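Local coordinates for cell wall binding protein cwp8 (Peptoclostridium difficile, PDB 5J6Q) that is a surface-layer-associated protein that probably anchors to the bacterial cell wall through three CWB2 modules that share a toprim-like fold, at residues 194-198 against 199-203; 445-448 against 449-453; 468-472 against 473-477. One frame throughout, in Å; residues are numbered along the deposited sequence.

Interaction 1 (194-198 against 199-203); sequences ELFDG and IRLTT. With SO4 (sulfate ion), chain F.
One face of the F196 ring looks onto the turn that joins 194-198 to 199-203: the backbone N of G198 stands 3.7 Å above the ring plane, offset toward the rim, and I199 N lies over the same ring, 3.6 Å from CZ of F196. Near the ring plane, L201 N sits at the edge, while CD1 of F196 meets CD2 of L201 at 4.1 Å. With CG anti to the backbone N (chi1 173°), the ring is brought back across the turn, and beyond the two segments it packs on L267, D270 and L271 of helix 265-280.

The R200 guanidinium is used edge-on. NE and NH2 of R200 converge on OD2 of D197, each at 3.0 Å, and OD2 lies close to the guanidinium plane. NE takes its syn lone pair, whereas NH2 arrives nearly along the C-O axis. The carboxylate and guanidinium planes are nevertheless 41° apart, so this salt bridge is twisted. NH1 is held elsewhere, by I579 O and Q574 OE1, and NH2 makes an additional weak bond to a sulfate, probably from the crystallisation liquor, that K581 N also binds.

The other carboxylate oxygen, OD1 of D197, accepts from the backbone: I199 N meets it almost head-on at 2.9 Å, and R200 N comes from above the carboxylate plane. Two donors on each oxygen therefore fix the rotation of the D197 side chain. D197 N returns a bond to R200 O, and T202 N one to L195 O, flanking the non-hydrogen-bonded pair F196-L201. T202 OG1 donates to E194 O at 2.7 Å and accepts from G205 N, serving as N-cap of helix 203-213. An Asx turn at D197 thus closes a hairpin-like loop, held by a single antiparallel bridge, leading into a capped helix.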
loop_
_atom_site.group_PDB
_atom_site.type_symbol
_atom_site.label_atom_id
_atom_site.label_comp_id
_atom_site.label_asym_id
_atom_site.label_seq_id
_atom_site.Cartn_x
_atom_site.Cartn_y
_atom_site.Cartn_z
ATOM N N GLU A 194 -3.068 2.785 5.123
ATOM C CA GLU A 194 -1.778 3.429 5.092
ATOM C C GLU A 194 -1.122 3.206 3.741
ATOM O O GLU A 194 -0.288 4.017 3.318
ATOM C CB GLU A 194 -0.817 2.840 6.161
ATOM C CG GLU A 194 -1.145 3.221 7.593
ATOM C CD GLU A 194 -0.215 2.523 8.586
ATOM O OE1 GLU A 194 1.040 2.626 8.419
ATOM O OE2 GLU A 194 -0.741 1.871 9.530
ATOM N N LEU A 195 -1.427 2.070 3.114
ATOM C CA LEU A 195 -0.878 1.730 1.795
ATOM C C LEU A 195 -1.792 2.073 0.518
ATOM O O LEU A 195 -1.291 2.215 -0.570
ATOM C CB LEU A 195 -0.673 0.206 1.740
ATOM C CG LEU A 195 0.350 -0.388 2.743
ATOM C CD1 LEU A 195 0.715 -1.847 2.236
ATOM C CD2 LEU A 195 1.701 0.458 2.777
ATOM N N PHE A 196 -3.093 2.202 0.691
ATOM C CA PHE A 196 -3.996 2.288 -0.428
ATOM C C PHE A 196 -5.257 2.889 0.074
ATOM O O PHE A 196 -5.780 2.433 1.087
ATOM C CB PHE A 196 -4.158 0.852 -0.969
ATOM C CG PHE A 196 -5.190 0.629 -2.066
ATOM C CD1 PHE A 196 -4.945 1.046 -3.366
ATOM C CD2 PHE A 196 -6.383 -0.057 -1.793
ATOM C CE1 PHE A 196 -5.872 0.784 -4.390
ATOM C CE2 PHE A 196 -7.301 -0.324 -2.799
ATOM C CZ PHE A 196 -7.040 0.097 -4.100
ATOM N N ASP A 197 -5.784 3.935 -0.610
ATOM C CA ASP A 197 -6.977 4.628 -0.087
ATOM C C ASP A 197 -8.325 4.095 -0.598
ATOM O O ASP A 197 -9.325 4.699 -0.292
ATOM C CB ASP A 197 -6.915 6.146 -0.452
ATOM C CG ASP A 197 -6.989 6.472 -2.003
ATOM O OD1 ASP A 197 -7.364 5.555 -2.826
ATOM O OD2 ASP A 197 -6.701 7.612 -2.381
ATOM N N GLY A 198 -8.346 3.033 -1.367
ATOM C CA GLY A 198 -9.591 2.619 -2.027
ATOM C C GLY A 198 -9.402 2.458 -3.558
ATOM O O GLY A 198 -9.928 1.545 -4.191
ATOM N N ILE A 199 -8.586 3.335 -4.173
ATOM C CA ILE A 199 -8.373 3.245 -5.623
ATOM C C ILE A 199 -6.895 3.602 -6.017
ATOM O O ILE A 199 -6.394 3.104 -7.000
ATOM C CB ILE A 199 -9.475 4.095 -6.283
ATOM C CG1 ILE A 199 -9.328 4.085 -7.819
ATOM C CG2 ILE A 199 -9.446 5.576 -5.686
ATOM C CD1 ILE A 199 -10.603 4.538 -8.534
ATOM N N ARG A 200 -6.200 4.395 -5.224
ATOM C CA ARG A 200 -4.813 4.696 -5.498
ATOM C C ARG A 200 -3.848 4.197 -4.405
ATOM O O ARG A 200 -4.175 4.203 -3.245
ATOM C CB ARG A 200 -4.641 6.216 -5.555
ATOM C CG ARG A 200 -5.514 6.926 -6.590
ATOM C CD ARG A 200 -5.504 8.477 -6.302
ATOM N NE ARG A 200 -6.188 8.838 -5.041
ATOM C CZ ARG A 200 -6.605 10.081 -4.741
ATOM N NH1 ARG A 200 -6.448 11.087 -5.599
ATOM N NH2 ARG A 200 -7.185 10.319 -3.554
ATOM N N LEU A 201 -2.670 3.775 -4.775
ATOM C CA LEU A 201 -1.711 3.506 -3.719
ATOM C C LEU A 201 -1.311 4.842 -3.049
ATOM O O LEU A 201 -1.454 5.912 -3.623
ATOM C CB LEU A 201 -0.459 2.858 -4.275
ATOM C CG LEU A 201 -0.720 1.445 -4.906
ATOM C CD1 LEU A 201 0.538 1.054 -5.813
ATOM C CD2 LEU A 201 -0.924 0.418 -3.775
ATOM N N THR A 202 -0.793 4.793 -1.800
ATOM C CA THR A 202 -0.380 6.056 -1.117
ATOM C C THR A 202 1.117 6.151 -1.424
ATOM O O THR A 202 1.666 5.258 -2.111
ATOM C CB THR A 202 -0.584 5.876 0.422
ATOM O OG1 THR A 202 0.179 4.720 0.749
ATOM C CG2 THR A 202 -2.021 5.623 0.789
ATOM N N THR A 203 1.790 7.214 -0.971
ATOM C CA THR A 203 3.260 7.286 -1.079
ATOM C C THR A 203 3.863 6.031 -0.340
ATOM O O THR A 203 4.828 5.458 -0.834
ATOM C CB THR A 203 3.796 8.612 -0.365
ATOM O OG1 THR A 203 3.064 9.713 -0.937
ATOM C CG2 THR A 203 5.362 8.857 -0.615
HETATM S S SO4 F . -9.774 12.787 -0.883
HETATM O O1 SO4 F . -10.295 11.746 0.036
HETATM O O2 SO4 F . -10.843 13.654 -1.364
HETATM O O3 SO4 F . -8.800 13.633 -0.189
HETATM O O4 SO4 F . -9.113 12.107 -1.963
#

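Interaction 2 (445-448 against 449-453); sequences IVTG and NELDA
T447 meets L451 across the bend that follows edge strand 444-447 in the parallel sheet of a CWB2 module, where the chain turns through a short loop toward helix 453-459. This is a strand-to-helix connection of the alpha/beta type, and the CA atoms of the two residues are 5.9 Å apart.

The T447 side chain can be followed outward. Its CB points toward the loop, and the hydroxyl carries the contact: with OG1 anti to the backbone N (chi1 -171°), the oxygen is placed over the L451 backbone. There T447 OG1 lies 3.5 Å from L451 CA and 3.7 Å from E450 O, too far from the latter for a bond to be claimed. Its polar partner within the strand segment is G448 O, at 3.4 Å from T447 OG1, a weak hydrogen bond. The tip of L451 comes back to the same hydroxyl, its CD1 standing 3.9 Å from T447 OG1 although the leucine CB points away from the strand. Beyond the bend, the L451 side chain packs on L481 and I484 of helix 475-484 and on E456, while T447 touches V477 and V421; both residues thus join the strand end to the neighbouring helix.

The backbone of the bend is not closed by a direct bond: G448 O and E450 N are 3.0 Å apart, but the angle is poor. A water bridges the two sides instead. It accepts from G448 N at 2.7 Å and donates weakly to E450 O at 3.3 Å.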
loop_
_atom_site.group_PDB
_atom_site.type_symbol
_atom_site.label_atom_id
_atom_site.label_comp_id
_atom_site.label_asym_id
_atom_site.label_seq_id
_atom_site.Cartn_x
_atom_site.Cartn_y
_atom_site.Cartn_z
ATOM N N ILE A 445 0.716 29.409 -29.943
ATOM C CA ILE A 445 1.082 30.797 -30.034
ATOM C C ILE A 445 0.229 31.527 -29.061
ATOM O O ILE A 445 -0.993 31.348 -29.055
ATOM C CB ILE A 445 0.845 31.238 -31.514
ATOM C CG1 ILE A 445 1.730 30.378 -32.489
ATOM C CG2 ILE A 445 1.146 32.726 -31.651
ATOM C CD1 ILE A 445 3.252 30.471 -32.131
ATOM N N VAL A 446 0.852 32.318 -28.247
ATOM C CA VAL A 446 0.202 33.107 -27.231
ATOM C C VAL A 446 0.121 34.535 -27.818
ATOM O O VAL A 446 1.151 35.024 -28.287
ATOM C CB VAL A 446 1.078 33.065 -25.990
ATOM C CG1 VAL A 446 0.476 33.897 -24.864
ATOM C CG2 VAL A 446 1.296 31.624 -25.534
ATOM N N THR A 447 -1.074 35.212 -27.755
ATOM C CA THR A 447 -1.194 36.544 -28.344
ATOM C C THR A 447 -1.912 37.545 -27.423
ATOM O O THR A 447 -2.701 37.171 -26.533
ATOM C CB THR A 447 -1.920 36.420 -29.713
ATOM O OG1 THR A 447 -1.858 37.696 -30.389
ATOM C CG2 THR A 447 -3.392 35.998 -29.556
ATOM N N GLY A 448 -1.600 38.833 -27.632
ATOM C CA GLY A 448 -2.203 39.899 -26.859
ATOM C C GLY A 448 -3.430 40.302 -27.628
ATOM O O GLY A 448 -3.920 39.532 -28.448
ATOM N N ASN A 449 -3.919 41.509 -27.385
ATOM C CA ASN A 449 -5.125 41.994 -28.051
ATOM C C ASN A 449 -5.046 41.968 -29.561
ATOM O O ASN A 449 -6.072 41.839 -30.223
ATOM C CB ASN A 449 -5.433 43.388 -27.568
ATOM C CG ASN A 449 -6.136 43.292 -26.257
ATOM O OD1 ASN A 449 -5.762 43.970 -25.292
ATOM N ND2 ASN A 449 -7.133 42.416 -26.133
ATOM N N GLU A 450 -3.846 42.082 -30.110
ATOM C CA GLU A 450 -3.668 42.036 -31.556
ATOM C C GLU A 450 -2.462 41.173 -31.939
ATOM O O GLU A 450 -1.392 41.263 -31.335
ATOM C CB GLU A 450 -3.522 43.455 -32.138
ATOM C CG GLU A 450 -2.323 44.223 -31.615
ATOM C CD GLU A 450 -2.241 45.622 -32.199
ATOM O OE1 GLU A 450 -1.225 45.931 -32.861
ATOM O OE2 GLU A 450 -3.192 46.409 -31.998
ATOM N N LEU A 451 -2.658 40.331 -32.951
ATOM C CA LEU A 451 -1.647 39.422 -33.480
ATOM C C LEU A 451 -0.421 40.156 -34.032
ATOM O O LEU A 451 -0.558 41.054 -34.858
ATOM C CB LEU A 451 -2.303 38.592 -34.593
ATOM C CG LEU A 451 -1.511 37.381 -35.061
ATOM C CD1 LEU A 451 -1.503 36.308 -33.992
ATOM C CD2 LEU A 451 -2.151 36.842 -36.321
ATOM N N ASP A 452 0.770 39.771 -33.558
ATOM C CA ASP A 452 2.048 40.332 -33.984
ATOM C C ASP A 452 2.366 39.883 -35.413
ATOM O O ASP A 452 1.914 38.818 -35.839
ATOM C CB ASP A 452 3.162 39.871 -33.026
ATOM C CG ASP A 452 4.508 40.489 -33.329
ATOM O OD1 ASP A 452 5.320 39.835 -34.019
ATOM O OD2 ASP A 452 4.752 41.628 -32.876
ATOM N N ALA A 453 3.154 40.681 -36.143
ATOM C CA ALA A 453 3.504 40.391 -37.530
ATOM C C ALA A 453 4.217 39.061 -37.662
ATOM O O ALA A 453 3.921 38.292 -38.574
ATOM C CB ALA A 453 4.389 41.497 -38.078
HETATM O O HOH W 1 0.527 39.909 -28.966
#

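Interaction 3 (468-472 against 473-477); sequences GGENS and VSKEV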
loop_
_atom_site.group_PDB
_atom_site.type_symbol
_atom_site.label_atom_id
_atom_site.label_comp_id
_atom_site.label_asym_id
_atom_site.label_seq_id
_atom_site.Cartn_x
_atom_site.Cartn_y
_atom_site.Cartn_z
ATOM N N GLY A 468 -9.930 29.257 -26.085
ATOM C CA GLY A 468 -10.207 30.368 -25.182
ATOM C C GLY A 468 -11.388 31.155 -25.775
ATOM O O GLY A 468 -11.649 31.089 -26.977
ATOM N N GLY A 469 -12.116 31.857 -24.930
ATOM C CA GLY A 469 -13.242 32.668 -25.372
ATOM C C GLY A 469 -12.766 33.995 -25.955
ATOM O O GLY A 469 -11.566 34.282 -26.002
ATOM N N GLU A 470 -13.721 34.838 -26.405
ATOM C CA GLU A 470 -13.342 36.102 -27.051
ATOM C C GLU A 470 -12.614 37.081 -26.119
ATOM O O GLU A 470 -11.923 37.972 -26.613
ATOM C CB GLU A 470 -14.567 36.793 -27.637
ATOM C CG GLU A 470 -15.070 36.121 -28.904
ATOM C CD GLU A 470 -16.388 36.716 -29.377
ATOM O OE1 GLU A 470 -17.410 36.016 -29.285
ATOM O OE2 GLU A 470 -16.388 37.888 -29.836
ATOM N N ASN A 471 -12.762 36.924 -24.804
ATOM C CA ASN A 471 -12.065 37.792 -23.866
ATOM C C ASN A 471 -10.563 37.386 -23.669
ATOM O O ASN A 471 -9.818 38.058 -22.957
ATOM C CB ASN A 471 -12.844 37.818 -22.543
ATOM C CG ASN A 471 -14.061 38.734 -22.627
ATOM O OD1 ASN A 471 -14.668 39.085 -21.611
ATOM N ND2 ASN A 471 -14.480 39.194 -23.807
ATOM N N SER A 472 -10.116 36.290 -24.340
ATOM C CA SER A 472 -8.721 35.819 -24.232
ATOM C C SER A 472 -8.104 35.989 -25.567
ATOM O O SER A 472 -6.974 36.439 -25.689
ATOM C CB SER A 472 -8.664 34.340 -23.805
ATOM O OG SER A 472 -9.041 34.241 -22.447
ATOM N N VAL A 473 -8.831 35.555 -26.579
ATOM C CA VAL A 473 -8.398 35.738 -27.933
ATOM C C VAL A 473 -9.508 36.540 -28.559
ATOM O O VAL A 473 -10.604 36.027 -28.855
ATOM C CB VAL A 473 -8.174 34.385 -28.643
ATOM C CG1 VAL A 473 -7.899 34.597 -30.123
ATOM C CG2 VAL A 473 -7.004 33.663 -27.995
ATOM N N SER A 474 -9.238 37.807 -28.733
ATOM C CA SER A 474 -10.210 38.737 -29.321
ATOM C C SER A 474 -10.720 38.259 -30.674
ATOM O O SER A 474 -10.024 37.546 -31.405
ATOM C CB SER A 474 -9.585 40.121 -29.477
ATOM O OG SER A 474 -8.825 40.198 -30.673
ATOM N N LYS A 475 -11.955 38.660 -30.997
ATOM C CA LYS A 475 -12.632 38.313 -32.245
ATOM C C LYS A 475 -11.926 38.997 -33.410
ATOM O O LYS A 475 -12.122 38.626 -34.553
ATOM C CB LYS A 475 -14.115 38.725 -32.151
ATOM C CG LYS A 475 -14.931 38.529 -33.420
ATOM C CD LYS A 475 -16.322 39.124 -33.215
ATOM C CE LYS A 475 -17.260 38.865 -34.367
ATOM N NZ LYS A 475 -18.640 39.338 -34.040
ATOM N N GLU A 476 -11.098 39.991 -33.108
ATOM C CA GLU A 476 -10.312 40.704 -34.118
ATOM C C GLU A 476 -9.132 39.812 -34.554
ATOM O O GLU A 476 -8.852 39.681 -35.752
ATOM C CB GLU A 476 -9.788 42.039 -33.560
ATOM C CG GLU A 476 -10.387 42.409 -32.212
ATOM C CD GLU A 476 -10.931 43.821 -32.186
ATOM O OE1 GLU A 476 -11.742 44.156 -33.073
ATOM O OE2 GLU A 476 -10.545 44.588 -31.279
ATOM N N VAL A 477 -8.440 39.204 -33.574
ATOM C CA VAL A 477 -7.324 38.292 -33.840
ATOM C C VAL A 477 -7.863 37.142 -34.666
ATOM O O VAL A 477 -7.226 36.660 -35.596
ATOM C CB VAL A 477 -6.729 37.798 -32.495
ATOM C CG1 VAL A 477 -5.715 36.684 -32.733
ATOM C CG2 VAL A 477 -6.067 38.961 -31.765
#
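E470 and K475 lie side by side with their side chains pointing the same way, both extended beyond CG. The E470 carboxylate lies against the aliphatic chain of K475, not its charged end: E470 OE2 sits 3.4 Å from K475 CB and 3.6 Å from K475 CD, while the ammonium NZ is 5.0 Å from OE2. The opposite charges probably attract, but no salt bridge is formed.

Beneath this pair the backbone is folded tightly. G469 O accepts from S472 N at 3.0 Å and also from V473 N at 3.1 Å, the latter bond almost straight (175°). E470 and N471 occupy the two central positions of a type I turn, as their backbone angles indicate. CA-H...O contacts run from E470 to V473 O and from S474 to E470 O. Outside the turn, S472 OG bonds to N425 OD1, and R492 donates to both G468 O and V473 O.

S474 directs its hydroxyl at the start of helix 475-484, where S474 OG accepts from V477 N at 3.1 Å and weakly from E476 N. A type I turn after strand 463-467 therefore runs into a serine N-cap at the strand-to-helix junction of this parallel alpha/beta module.

Along the chain, interaction 1 comes first, then interaction 2, then interaction 3. The last two belong to one CWB2 module, where their loops leave parallel strands 444-447 and 463-467, with strand 418-423 between them. Their centres are about 10 Å apart and they touch: N449 O is 3.2 Å from S474 OG, a probable hydrogen bond, and V477 CG2 packs against N449 O. This probably ties the N-cap serine to the neighbouring loop. Interaction 1 lies in Cwp8 domain 3, its centre about 45 Å from that of interaction 2; its residues touch helix 581-590 and strand 286-289, consistent with packing of domain 3 on the CWB2 part of the chain.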